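Long-range contacts in quinone oxidoreductase (Coxiella burnetii, PDB 3TQH), which binds NADPH and, judging from its family, probably uses it to reduce quinones: residues S133-G138 / E273-L278; D93-I98 / D117-K122; V227-I232 / G250-V255. All coordinates share one frame; numbering follows the deposited sequence.

Interaction 1: S133-G138 / E273-L278; sequences SLPTAG and EELHYL
P135 and L275 bring their CA atoms to within 6.7 Å of each other, and G138 and L278 theirs to within 6.9 Å, which sets the N-terminal end of helix 135-147, L134 included, against helix 272-283 with no hydrogen bond between them. Two leucines of the latter helix reach across. L278 lays its branch over backbone: CD1 lies 3.3 Å from the carbonyl carbon of G138 and just as near its O, a tight fit at a residue with no side chain. L278 carries CG beside its backbone N (chi1 -67°) and extends from there, which brings CD1 up to the glycine. L134 reaches back the other way, L134 CD2 resting 3.9 Å from L278 C and 4.1 Å from L278 CB. L278 and L134 thus each press a methyl on the other segment's peptide carbonyl. L275 takes the end of the contact at P135: with CG anti to its backbone N (chi1 -169°), CD1 swings to 3.9 Å from P135 CA and lies 4.3 Å from L134 CD2. The side chains that meet are all apolar, and every touching residue is buried; L134 and L275 also both meet M96 of strand 94-98. The neighbouring T136 turns away from helix 272-283, bonds D74 through OG1 and touches the NADPH. This is helix-on-helix packing next to the cofactor site of a medium-chain dehydrogenase/reductase fold, with the side chain of P135 about 7 Å from that of the NADPH-binding K268.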
ATOM      1  N   SER A 133      -5.994   6.001   3.667  1.00 13.47           N
ATOM      2  CA  SER A 133      -4.863   6.011   2.740  1.00 13.50           C
ATOM      3  C   SER A 133      -3.589   5.420   3.338  1.00 14.09           C
ATOM      4  O   SER A 133      -2.640   5.122   2.614  1.00 14.18           O
ATOM      5  CB  SER A 133      -4.599   7.439   2.263  1.00 14.28           C
ATOM      6  OG  SER A 133      -5.688   7.921   1.486  1.00 14.18           O
ATOM      7  N   LEU A 134      -3.583   5.232   4.651  1.00 14.98           N
ATOM      8  CA  LEU A 134      -2.368   4.888   5.384  1.00 16.26           C
ATOM      9  C   LEU A 134      -2.040   3.387   5.532  1.00 16.28           C
ATOM     10  O   LEU A 134      -0.884   3.013   5.361  1.00 17.46           O
ATOM     11  CB  LEU A 134      -2.415   5.544   6.771  1.00 17.55           C
ATOM     12  CG  LEU A 134      -1.138   5.547   7.611  1.00 19.11           C
ATOM     13  CD1 LEU A 134       0.007   6.265   6.907  1.00 19.06           C
ATOM     14  CD2 LEU A 134      -1.419   6.174   8.964  1.00 19.60           C
ATOM     15  N   PRO A 135      -3.029   2.531   5.869  1.00 15.80           N
ATOM     16  CA  PRO A 135      -2.694   1.173   6.323  1.00 16.16           C
ATOM     17  C   PRO A 135      -1.781   0.334   5.416  1.00 16.00           C
ATOM     18  O   PRO A 135      -0.702  -0.059   5.855  1.00 17.23           O
ATOM     19  CB  PRO A 135      -4.070   0.515   6.475  1.00 15.74           C
ATOM     20  CG  PRO A 135      -4.958   1.631   6.818  1.00 15.46           C
ATOM     21  CD  PRO A 135      -4.477   2.775   5.980  1.00 15.26           C
ATOM     22  N   THR A 136      -2.183   0.069   4.174  1.00 14.73           N
ATOM     23  CA  THR A 136      -1.368  -0.777   3.300  1.00 14.68           C
ATOM     24  C   THR A 136      -0.026  -0.115   2.972  1.00 14.81           C
ATOM     25  O   THR A 136       1.028  -0.699   3.225  1.00 15.62           O
ATOM     26  CB  THR A 136      -2.102  -1.175   1.992  1.00 13.79           C
ATOM     27  OG1 THR A 136      -3.147  -2.108   2.296  1.00 14.28           O
ATOM     28  CG2 THR A 136      -1.128  -1.827   1.006  1.00 13.35           C
ATOM     29  N   ALA A 137      -0.075   1.100   2.430  1.00 13.97           N
ATOM     30  CA  ALA A 137       1.137   1.812   1.992  1.00 14.46           C
ATOM     31  C   ALA A 137       2.114   2.023   3.135  1.00 15.64           C
ATOM     32  O   ALA A 137       3.305   1.752   2.998  1.00 16.85           O
ATOM     33  CB  ALA A 137       0.777   3.152   1.365  1.00 14.04           C
ATOM     34  N   GLY A 138       1.598   2.494   4.264  1.00 10.83           N
ATOM     35  CA  GLY A 138       2.420   2.788   5.432  1.00 10.87           C
ATOM     36  C   GLY A 138       3.026   1.564   6.084  1.00 10.87           C
ATOM     37  O   GLY A 138       4.211   1.562   6.429  1.00 10.78           O
ATOM     38  N   GLU A 273       0.471  -2.057  16.689  1.00 25.75           N
ATOM     39  CA  GLU A 273       1.449  -1.132  17.270  1.00 25.86           C
ATOM     40  C   GLU A 273       2.095  -0.223  16.214  1.00 23.39           C
ATOM     41  O   GLU A 273       2.287   0.969  16.457  1.00 23.22           O
ATOM     42  CB  GLU A 273       2.530  -1.899  18.043  1.00 27.13           C
ATOM     43  CG  GLU A 273       2.066  -2.508  19.382  1.00 31.15           C
ATOM     44  CD  GLU A 273       1.155  -3.741  19.243  1.00 33.27           C
ATOM     45  OE1 GLU A 273       1.151  -4.397  18.168  1.00 31.90           O
ATOM     46  OE2 GLU A 273       0.442  -4.054  20.226  1.00 36.31           O
ATOM     47  N   GLU A 274       2.413  -0.783  15.049  1.00 21.43           N
ATOM     48  CA  GLU A 274       3.009  -0.008  13.957  1.00 19.78           C
ATOM     49  C   GLU A 274       2.035   0.992  13.335  1.00 18.78           C
ATOM     50  O   GLU A 274       2.411   2.124  13.056  1.00 18.19           O
ATOM     51  CB  GLU A 274       3.560  -0.930  12.866  1.00 18.58           C
ATOM     52  CG  GLU A 274       4.741  -1.773  13.322  1.00 20.30           C
ATOM     53  CD  GLU A 274       5.264  -2.708  12.243  1.00 20.48           C
ATOM     54  OE1 GLU A 274       4.548  -2.942  11.247  1.00 19.65           O
ATOM     55  OE2 GLU A 274       6.399  -3.211  12.400  1.00 22.37           O
ATOM     56  N   LEU A 275       0.793   0.576  13.116  1.00 18.84           N
ATOM     57  CA  LEU A 275      -0.218   1.458  12.551  1.00 18.41           C
ATOM     58  C   LEU A 275      -0.583   2.594  13.519  1.00 19.79           C
ATOM     59  O   LEU A 275      -0.772   3.727  13.092  1.00 19.44           O
ATOM     60  CB  LEU A 275      -1.462   0.664  12.138  1.00 18.78           C
ATOM     61  CG  LEU A 275      -2.505   1.418  11.297  1.00 18.13           C
ATOM     62  CD1 LEU A 275      -1.896   1.999  10.032  1.00 14.92           C
ATOM     63  CD2 LEU A 275      -3.668   0.502  10.965  1.00 18.60           C
ATOM     64  N   HIS A 276      -0.686   2.280  14.810  1.00 21.70           N
ATOM     65  CA  HIS A 276      -0.790   3.295  15.870  1.00 23.50           C
ATOM     66  C   HIS A 276       0.327   4.325  15.714  1.00 22.67           C
ATOM     67  O   HIS A 276       0.090   5.539  15.767  1.00 22.65           O
ATOM     68  CB  HIS A 276      -0.641   2.659  17.265  1.00 25.58           C
ATOM     69  CG  HIS A 276      -1.933   2.265  17.917  1.00 28.74           C
ATOM     70  ND1 HIS A 276      -2.976   3.146  18.107  1.00 31.47           N
ATOM     71  CD2 HIS A 276      -2.321   1.098  18.488  1.00 31.27           C
ATOM     72  CE1 HIS A 276      -3.964   2.530  18.735  1.00 33.13           C
ATOM     73  NE2 HIS A 276      -3.591   1.287  18.981  1.00 32.98           N
ATOM     74  N   TYR A 277       1.544   3.813  15.529  1.00 21.80           N
ATOM     75  CA  TYR A 277       2.745   4.634  15.384  1.00 21.52           C
ATOM     76  C   TYR A 277       2.681   5.508  14.132  1.00 19.68           C
ATOM     77  O   TYR A 277       2.877   6.720  14.211  1.00 19.89           O
ATOM     78  CB  TYR A 277       3.993   3.735  15.367  1.00 21.30           C
ATOM     79  CG  TYR A 277       5.282   4.449  15.046  1.00 22.26           C
ATOM     80  CD1 TYR A 277       5.893   5.279  15.982  1.00 24.91           C
ATOM     81  CD2 TYR A 277       5.899   4.283  13.814  1.00 21.91           C
ATOM     82  CE1 TYR A 277       7.079   5.933  15.694  1.00 25.14           C
ATOM     83  CE2 TYR A 277       7.093   4.936  13.517  1.00 22.84           C
ATOM     84  CZ  TYR A 277       7.671   5.760  14.462  1.00 24.24           C
ATOM     85  OH  TYR A 277       8.846   6.406  14.171  1.00 25.63           O
ATOM     86  N   LEU A 278       2.386   4.893  12.987  1.00 17.99           N
ATOM     87  CA  LEU A 278       2.283   5.623  11.724  1.00 16.61           C
ATOM     88  C   LEU A 278       1.199   6.700  11.775  1.00 17.28           C
ATOM     89  O   LEU A 278       1.406   7.814  11.294  1.00 17.14           O
ATOM     90  CB  LEU A 278       2.014   4.663  10.564  1.00 15.15           C
ATOM     91  CG  LEU A 278       3.151   3.696  10.229  1.00 14.42           C
ATOM     92  CD1 LEU A 278       2.706   2.722   9.149  1.00 13.71           C
ATOM     93  CD2 LEU A 278       4.401   4.449   9.803  1.00 13.02           C
TER

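Interaction 2: D93-I98 / D117-K122; sequences DKVMGI and DTIIQK
M96 and I120 bond to each other through both backbone groups, making the central hydrogen-bonded pair of two antiparallel strands whose N-to-C directions differ by 152°. The M96 N to I120 O bond is 3.0 Å and the I120 N to M96 O bond 2.8 Å. Further bonds flank them: K122 N gives to K94 O at one end, and I98 N gives to T118 O at the other. T118 adds a side-chain bond, its OG1 donating to I98 O at 2.7 Å, so that T118 grips both polar backbone atoms of I98. In the non-hydrogen-bonded pairs the backbones close up; G97 CA stands 4.2 Å from I119 CA.

Apolar contacts lie on both faces. M96, a selenomethionine, and I120 lie side by side pointing the same way, with M96 CG 3.7 Å from I120 CG1, while the selenium sits near the CA of K122. On the other face I119 CD1 comes to 3.6 Å from V95 CG1.

Among polar side chains, Q121 NE2 reaches D93 OD2 at 3.3 Å with a bent N-H...O angle of 138°, coming from above the plane of the carboxylate, which is nearly perpendicular to the amide (85°). D93 OD2 is also held by the backbone N of N90. K122 curls at chi3 and chi4, so that its CE crosses the K94 chain at CD; its NZ bonds L126 O, and it makes a cation-pi contact with F128.

Strand 74-82 pairs with the other edge of strand 94-98, placing F75 against V95 and I119, whereas helices 128-133 and 272-283 pack on the face of M96 and I120.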
ATOM      1  N   ASP A  93     -17.534   4.071  17.469  1.00 24.34           N
ATOM      2  CA  ASP A  93     -16.087   4.294  17.406  1.00 23.84           C
ATOM      3  C   ASP A  93     -15.653   4.572  15.971  1.00 22.16           C
ATOM      4  O   ASP A  93     -16.122   3.926  15.041  1.00 20.99           O
ATOM      5  CB  ASP A  93     -15.310   3.083  17.943  1.00 23.77           C
ATOM      6  CG  ASP A  93     -15.311   2.992  19.469  1.00 26.04           C
ATOM      7  OD1 ASP A  93     -15.829   3.902  20.156  1.00 27.46           O
ATOM      8  OD2 ASP A  93     -14.774   1.993  19.985  1.00 26.79           O
ATOM      9  N   LYS A  94     -14.766   5.547  15.802  1.00 22.65           N
ATOM     10  CA  LYS A  94     -14.168   5.832  14.506  1.00 21.46           C
ATOM     11  C   LYS A  94     -12.930   4.955  14.364  1.00 20.69           C
ATOM     12  O   LYS A  94     -12.051   4.969  15.229  1.00 21.43           O
ATOM     13  CB  LYS A  94     -13.813   7.314  14.392  1.00 22.33           C
ATOM     14  CG  LYS A  94     -15.018   8.247  14.566  1.00 24.57           C
ATOM     15  CD  LYS A  94     -14.626   9.733  14.478  1.00 27.08           C
ATOM     16  CE  LYS A  94     -15.832  10.650  14.721  1.00 29.62           C
ATOM     17  NZ  LYS A  94     -15.431  12.009  15.182  1.00 32.22           N
ATOM     18  N   VAL A  95     -12.872   4.184  13.280  1.00 19.48           N
ATOM     19  CA  VAL A  95     -11.822   3.180  13.108  1.00 19.17           C
ATOM     20  C   VAL A  95     -11.176   3.207  11.730  1.00 18.13           C
ATOM     21  O   VAL A  95     -11.725   3.752  10.772  1.00 17.34           O
ATOM     22  CB  VAL A  95     -12.359   1.749  13.362  1.00 19.15           C
ATOM     23  CG1 VAL A  95     -12.832   1.607  14.815  1.00 20.57           C
ATOM     24  CG2 VAL A  95     -13.469   1.410  12.380  1.00 17.50           C
HETATM   25  N   MSE A  96     -10.005   2.585  11.653  1.00 18.54           N
HETATM   26  CA  MSE A  96      -9.217   2.521  10.431  1.00 18.05           C
HETATM   27  C   MSE A  96      -8.481   1.189  10.405  1.00 17.70           C
HETATM   28  O   MSE A  96      -8.065   0.680  11.446  1.00 18.36           O
HETATM   29  CB  MSE A  96      -8.216   3.677  10.380  1.00 18.96           C
HETATM   30  CG  MSE A  96      -7.459   3.883  11.691  1.00 23.40           C
HETATM   31 SE   MSE A  96      -6.070   5.247  11.608  1.00 32.99          SE
HETATM   32  CE  MSE A  96      -5.091   4.605  10.031  1.00 26.05           C
ATOM     33  N   GLY A  97      -8.334   0.617   9.216  1.00 16.44           N
ATOM     34  CA  GLY A  97      -7.644  -0.644   9.095  1.00 16.67           C
ATOM     35  C   GLY A  97      -7.822  -1.334   7.766  1.00 15.78           C
ATOM     36  O   GLY A  97      -8.027  -0.685   6.732  1.00 14.92           O
ATOM     37  N   ILE A  98      -7.727  -2.663   7.820  1.00 16.34           N
ATOM     38  CA  ILE A  98      -7.760  -3.527   6.650  1.00 15.96           C
ATOM     39  C   ILE A  98      -8.930  -4.480   6.802  1.00 16.46           C
ATOM     40  O   ILE A  98      -9.145  -5.024   7.883  1.00 17.98           O
ATOM     41  CB  ILE A  98      -6.465  -4.390   6.531  1.00 16.75           C
ATOM     42  CG1 ILE A  98      -5.208  -3.521   6.606  1.00 17.01           C
ATOM     43  CG2 ILE A  98      -6.461  -5.186   5.232  1.00 16.33           C
ATOM     44  CD1 ILE A  98      -5.102  -2.542   5.492  1.00 17.10           C
ATOM     45  N   ASP A 117      -8.972  -7.353  15.259  1.00 28.82           N
ATOM     46  CA  ASP A 117      -7.536  -7.590  15.131  1.00 29.14           C
ATOM     47  C   ASP A 117      -6.933  -6.861  13.936  1.00 26.29           C
ATOM     48  O   ASP A 117      -5.723  -6.667  13.891  1.00 26.44           O
ATOM     49  CB  ASP A 117      -7.253  -9.094  15.013  1.00 31.16           C
ATOM     50  CG  ASP A 117      -7.724  -9.877  16.240  1.00 35.38           C
ATOM     51  OD1 ASP A 117      -7.225  -9.612  17.360  1.00 38.45           O
ATOM     52  OD2 ASP A 117      -8.595 -10.761  16.082  1.00 38.26           O
ATOM     53  N   THR A 118      -7.766  -6.459  12.974  1.00 23.78           N
ATOM     54  CA  THR A 118      -7.274  -5.760  11.776  1.00 21.43           C
ATOM     55  C   THR A 118      -7.748  -4.297  11.680  1.00 19.74           C
ATOM     56  O   THR A 118      -7.814  -3.733  10.588  1.00 17.76           O
ATOM     57  CB  THR A 118      -7.625  -6.530  10.479  1.00 20.56           C
ATOM     58  OG1 THR A 118      -9.035  -6.450  10.231  1.00 20.27           O
ATOM     59  CG2 THR A 118      -7.189  -7.998  10.594  1.00 21.50           C
ATOM     60  N   ILE A 119      -8.058  -3.690  12.825  1.00 20.33           N
ATOM     61  CA  ILE A 119      -8.372  -2.259  12.887  1.00 19.55           C
ATOM     62  C   ILE A 119      -7.715  -1.607  14.097  1.00 20.50           C
ATOM     63  O   ILE A 119      -7.265  -2.296  15.007  1.00 21.84           O
ATOM     64  CB  ILE A 119      -9.903  -1.987  12.960  1.00 19.44           C
ATOM     65  CG1 ILE A 119     -10.509  -2.553  14.251  1.00 21.89           C
ATOM     66  CG2 ILE A 119     -10.605  -2.575  11.752  1.00 18.20           C
ATOM     67  CD1 ILE A 119     -11.751  -1.813  14.709  1.00 23.35           C
ATOM     68  N   ILE A 120      -7.652  -0.279  14.082  1.00 19.93           N
ATOM     69  CA  ILE A 120      -7.356   0.504  15.285  1.00 21.51           C
ATOM     70  C   ILE A 120      -8.319   1.695  15.378  1.00 21.34           C
ATOM     71  O   ILE A 120      -9.032   1.999  14.421  1.00 19.94           O
ATOM     72  CB  ILE A 120      -5.874   0.989  15.337  1.00 21.92           C
ATOM     73  CG1 ILE A 120      -5.552   1.946  14.186  1.00 20.30           C
ATOM     74  CG2 ILE A 120      -4.916  -0.201  15.310  1.00 22.07           C
ATOM     75  CD1 ILE A 120      -4.280   2.741  14.408  1.00 20.97           C
ATOM     76  N   GLN A 121      -8.343   2.353  16.534  1.00 23.29           N
ATOM     77  CA  GLN A 121      -9.095   3.598  16.699  1.00 23.81           C
ATOM     78  C   GLN A 121      -8.416   4.661  15.849  1.00 23.20           C
ATOM     79  O   GLN A 121      -7.202   4.832  15.940  1.00 23.74           O
ATOM     80  CB  GLN A 121      -9.093   4.058  18.162  1.00 26.19           C
ATOM     81  CG  GLN A 121      -9.731   3.090  19.160  1.00 28.09           C
ATOM     82  CD  GLN A 121     -11.235   2.951  18.975  1.00 28.69           C
ATOM     83  OE1 GLN A 121     -11.962   3.946  18.905  1.00 29.85           O
ATOM     84  NE2 GLN A 121     -11.708   1.714  18.897  1.00 28.29           N
ATOM     85  N   LYS A 122      -9.181   5.353  15.005  1.00 22.50           N
ATOM     86  CA  LYS A 122      -8.662   6.521  14.292  1.00 22.34           C
ATOM     87  C   LYS A 122      -8.384   7.634  15.302  1.00 25.01           C
ATOM     88  O   LYS A 122      -9.238   7.959  16.121  1.00 26.30           O
ATOM     89  CB  LYS A 122      -9.653   7.024  13.233  1.00 21.08           C
ATOM     90  CG  LYS A 122      -9.138   8.226  12.424  1.00 20.49           C
ATOM     91  CD  LYS A 122     -10.200   8.858  11.516  1.00 19.36           C
ATOM     92  CE  LYS A 122     -11.184   9.758  12.266  1.00 20.53           C
ATOM     93  NZ  LYS A 122     -10.534  10.928  12.909  1.00 22.23           N
TER

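Interaction 3: V227-I232 / G250-V255; sequences VGIQSI and GRVIEV
I229 and V252 run alongside each other with their ends pointing opposite ways, the isoleucine pushing its end against the valine's backbone. I229 CD1 is 3.6 Å from V252 CA and 3.8 Å from V252 CG2. It gets there by a folded chain: CG1 stands beside the backbone N (chi1 -63°) and the next torsion bends CD1 round as well (chi2 -49°), carrying a residue that sets out along the flank of its helix across to the other one. One turn further on, V255 points at the first helix and crosses I229 at about a right angle, its CG2 resting 3.8 Å from I229 CD1. That methyl therefore sits in the hollow between V252 and V255, residues one turn apart.

I232 meets V255 obliquely. Its chain is extended past CG1, so CD1 reaches 3.7 Å from V255 CG1 and equally near V252 O. V255 thus meets both isoleucines on one side, CG2 at I229 CD1 and CG1 close to I232 CD1 and to I229 CG2. At the start of the interface G228 has no side chain, and V252 CG1 comes to 4.3 Å from its carbonyl O. S231 takes no part across the interface but ties down its own helix: OG donates to V227 O at 2.7 Å, on the face of that carbonyl away from S231 N, and OG also bonds H159.

The axes of segments 227-231 and 250-255 run nearly parallel, 19° apart and 9.3 Å at closest approach. V252 also rests on I241 and S243 of strand 239-243, a strand that lies between the two helices in sequence. Such side-by-side helices on one face of a parallel sheet are characteristic of the beta-alpha-beta units of a Rossmann-type dinucleotide-binding domain.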
ATOM      1  N   VAL A 227      14.107  -4.350 -12.946  1.00 20.80           N
ATOM      2  CA  VAL A 227      14.621  -3.252 -12.119  1.00 19.43           C
ATOM      3  C   VAL A 227      15.165  -3.800 -10.810  1.00 18.86           C
ATOM      4  O   VAL A 227      16.254  -3.411 -10.375  1.00 18.90           O
ATOM      5  CB  VAL A 227      13.546  -2.186 -11.825  1.00 18.63           C
ATOM      6  CG1 VAL A 227      13.923  -1.351 -10.600  1.00 17.21           C
ATOM      7  CG2 VAL A 227      13.337  -1.296 -13.044  1.00 18.57           C
ATOM      8  N   GLY A 228      14.407  -4.708 -10.194  1.00 18.40           N
ATOM      9  CA  GLY A 228      14.849  -5.420  -9.000  1.00 17.93           C
ATOM     10  C   GLY A 228      16.109  -6.226  -9.238  1.00 19.04           C
ATOM     11  O   GLY A 228      17.040  -6.174  -8.435  1.00 19.00           O
ATOM     12  N   ILE A 229      16.145  -6.971 -10.344  1.00 20.35           N
ATOM     13  CA  ILE A 229      17.331  -7.747 -10.720  1.00 21.63           C
ATOM     14  C   ILE A 229      18.551  -6.843 -10.881  1.00 21.81           C
ATOM     15  O   ILE A 229      19.627  -7.147 -10.370  1.00 22.36           O
ATOM     16  CB  ILE A 229      17.137  -8.517 -12.055  1.00 23.21           C
ATOM     17  CG1 ILE A 229      16.010  -9.548 -11.950  1.00 24.15           C
ATOM     18  CG2 ILE A 229      18.437  -9.203 -12.474  1.00 24.08           C
ATOM     19  CD1 ILE A 229      16.099 -10.438 -10.734  1.00 25.80           C
ATOM     20  N   GLN A 230      18.374  -5.741 -11.604  1.00 21.66           N
ATOM     21  CA  GLN A 230      19.449  -4.781 -11.836  1.00 22.24           C
ATOM     22  C   GLN A 230      19.976  -4.204 -10.523  1.00 20.89           C
ATOM     23  O   GLN A 230      21.168  -3.959 -10.399  1.00 21.68           O
ATOM     24  CB  GLN A 230      18.964  -3.639 -12.746  1.00 22.74           C
ATOM     25  CG  GLN A 230      19.134  -3.885 -14.242  1.00 26.24           C
ATOM     26  CD  GLN A 230      20.207  -2.988 -14.854  1.00 30.95           C
ATOM     27  OE1 GLN A 230      19.988  -1.786 -15.048  1.00 33.40           O
ATOM     28  NE2 GLN A 230      21.370  -3.564 -15.157  1.00 33.04           N
ATOM     29  N   SER A 231      19.086  -3.999  -9.551  1.00 19.24           N
ATOM     30  CA  SER A 231      19.436  -3.350  -8.283  1.00 18.39           C
ATOM     31  C   SER A 231      20.448  -4.141  -7.461  1.00 18.61           C
ATOM     32  O   SER A 231      21.174  -3.570  -6.662  1.00 18.27           O
ATOM     33  CB  SER A 231      18.179  -3.111  -7.440  1.00 17.21           C
ATOM     34  OG  SER A 231      17.236  -2.314  -8.142  1.00 17.48           O
ATOM     35  N   ILE A 232      20.487  -5.453  -7.668  1.00 18.95           N
ATOM     36  CA  ILE A 232      21.436  -6.327  -6.986  1.00 19.75           C
ATOM     37  C   ILE A 232      22.897  -5.881  -7.202  1.00 21.05           C
ATOM     38  O   ILE A 232      23.715  -5.980  -6.286  1.00 21.27           O
ATOM     39  CB  ILE A 232      21.252  -7.795  -7.447  1.00 20.52           C
ATOM     40  CG1 ILE A 232      19.849  -8.304  -7.075  1.00 19.60           C
ATOM     41  CG2 ILE A 232      22.311  -8.695  -6.828  1.00 21.25           C
ATOM     42  CD1 ILE A 232      19.436  -9.544  -7.817  1.00 19.76           C
ATOM     43  N   GLY A 250      10.451 -14.200  -5.894  1.00 19.09           N
ATOM     44  CA  GLY A 250      11.235 -15.432  -5.966  1.00 20.68           C
ATOM     45  C   GLY A 250      12.372 -15.348  -6.961  1.00 20.85           C
ATOM     46  O   GLY A 250      13.482 -15.778  -6.673  1.00 21.50           O
ATOM     47  N   ARG A 251      12.086 -14.784  -8.132  1.00 20.68           N
ATOM     48  CA  ARG A 251      13.079 -14.625  -9.191  1.00 21.08           C
ATOM     49  C   ARG A 251      14.211 -13.694  -8.745  1.00 19.16           C
ATOM     50  O   ARG A 251      15.389 -13.988  -8.966  1.00 19.91           O
ATOM     51  CB  ARG A 251      12.407 -14.079 -10.451  1.00 21.69           C
ATOM     52  CG  ARG A 251      13.242 -14.184 -11.721  1.00 25.40           C
ATOM     53  CD  ARG A 251      12.634 -13.335 -12.858  1.00 28.46           C
ATOM     54  NE  ARG A 251      11.291 -13.782 -13.244  1.00 31.27           N
ATOM     55  CZ  ARG A 251      11.024 -14.795 -14.071  1.00 36.08           C
ATOM     56  NH1 ARG A 251      12.004 -15.507 -14.630  1.00 38.49           N
ATOM     57  NH2 ARG A 251       9.756 -15.106 -14.342  1.00 37.95           N
ATOM     58  N   VAL A 252      13.846 -12.581  -8.110  1.00 16.68           N
ATOM     59  CA  VAL A 252      14.819 -11.601  -7.626  1.00 15.07           C
ATOM     60  C   VAL A 252      15.726 -12.183  -6.539  1.00 14.99           C
ATOM     61  O   VAL A 252      16.932 -11.940  -6.532  1.00 14.92           O
ATOM     62  CB  VAL A 252      14.119 -10.319  -7.094  1.00 13.49           C
ATOM     63  CG1 VAL A 252      15.123  -9.393  -6.402  1.00 12.19           C
ATOM     64  CG2 VAL A 252      13.410  -9.584  -8.236  1.00 12.91           C
ATOM     65  N   ILE A 253      15.136 -12.946  -5.626  1.00 14.94           N
ATOM     66  CA  ILE A 253      15.878 -13.580  -4.540  1.00 15.33           C
ATOM     67  C   ILE A 253      16.881 -14.600  -5.086  1.00 17.20           C
ATOM     68  O   ILE A 253      18.010 -14.689  -4.594  1.00 17.57           O
ATOM     69  CB  ILE A 253      14.924 -14.281  -3.542  1.00 15.61           C
ATOM     70  CG1 ILE A 253      14.092 -13.252  -2.773  1.00 14.17           C
ATOM     71  CG2 ILE A 253      15.698 -15.149  -2.561  1.00 16.09           C
ATOM     72  CD1 ILE A 253      12.854 -13.847  -2.144  1.00 14.18           C
ATOM     73  N   GLU A 254      16.467 -15.360  -6.098  1.00 18.35           N
ATOM     74  CA  GLU A 254      17.349 -16.346  -6.723  1.00 20.45           C
ATOM     75  C   GLU A 254      18.564 -15.687  -7.380  1.00 20.45           C
ATOM     76  O   GLU A 254      19.696 -16.125  -7.165  1.00 21.55           O
ATOM     77  CB  GLU A 254      16.575 -17.216  -7.727  1.00 21.82           C
ATOM     78  CG  GLU A 254      17.414 -18.218  -8.524  1.00 24.31           C
ATOM     79  CD  GLU A 254      18.210 -19.199  -7.657  1.00 26.99           C
ATOM     80  OE1 GLU A 254      17.931 -19.307  -6.442  1.00 27.13           O
ATOM     81  OE2 GLU A 254      19.117 -19.877  -8.202  1.00 28.89           O
ATOM     82  N   VAL A 255      18.348 -14.630  -8.156  1.00 19.67           N
ATOM     83  CA  VAL A 255      19.476 -13.942  -8.799  1.00 20.17           C
ATOM     84  C   VAL A 255      20.392 -13.319  -7.747  1.00 19.69           C
ATOM     85  O   VAL A 255      21.607 -13.338  -7.899  1.00 20.75           O
ATOM     86  CB  VAL A 255      19.028 -12.871  -9.825  1.00 19.59           C
ATOM     87  CG1 VAL A 255      20.234 -12.088 -10.356  1.00 19.23           C
ATOM     88  CG2 VAL A 255      18.287 -13.528 -10.981  1.00 20.40           C
TER

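How the interactions relate
Interactions 1 and 2 are neighbours, their centres 11 Å apart, and they touch: I98 CD1 lies 3.4 Å from P135 CB, while I120 packs on L275 and H276. Helix 272-283 takes part in interaction 1 and also lies on one face of the strands of interaction 2, so it packs against both the GroES-like strands and helix 135-147. Interaction 3 lies between helices on the parallel sheet of the nucleotide-binding part, its centre about 27 Å from that of interaction 1 and 35 Å from that of interaction 2, which is across the chain's centre from it. In sequence, interaction 2 comes first, and both segments of interaction 3 fall between those of interaction 1.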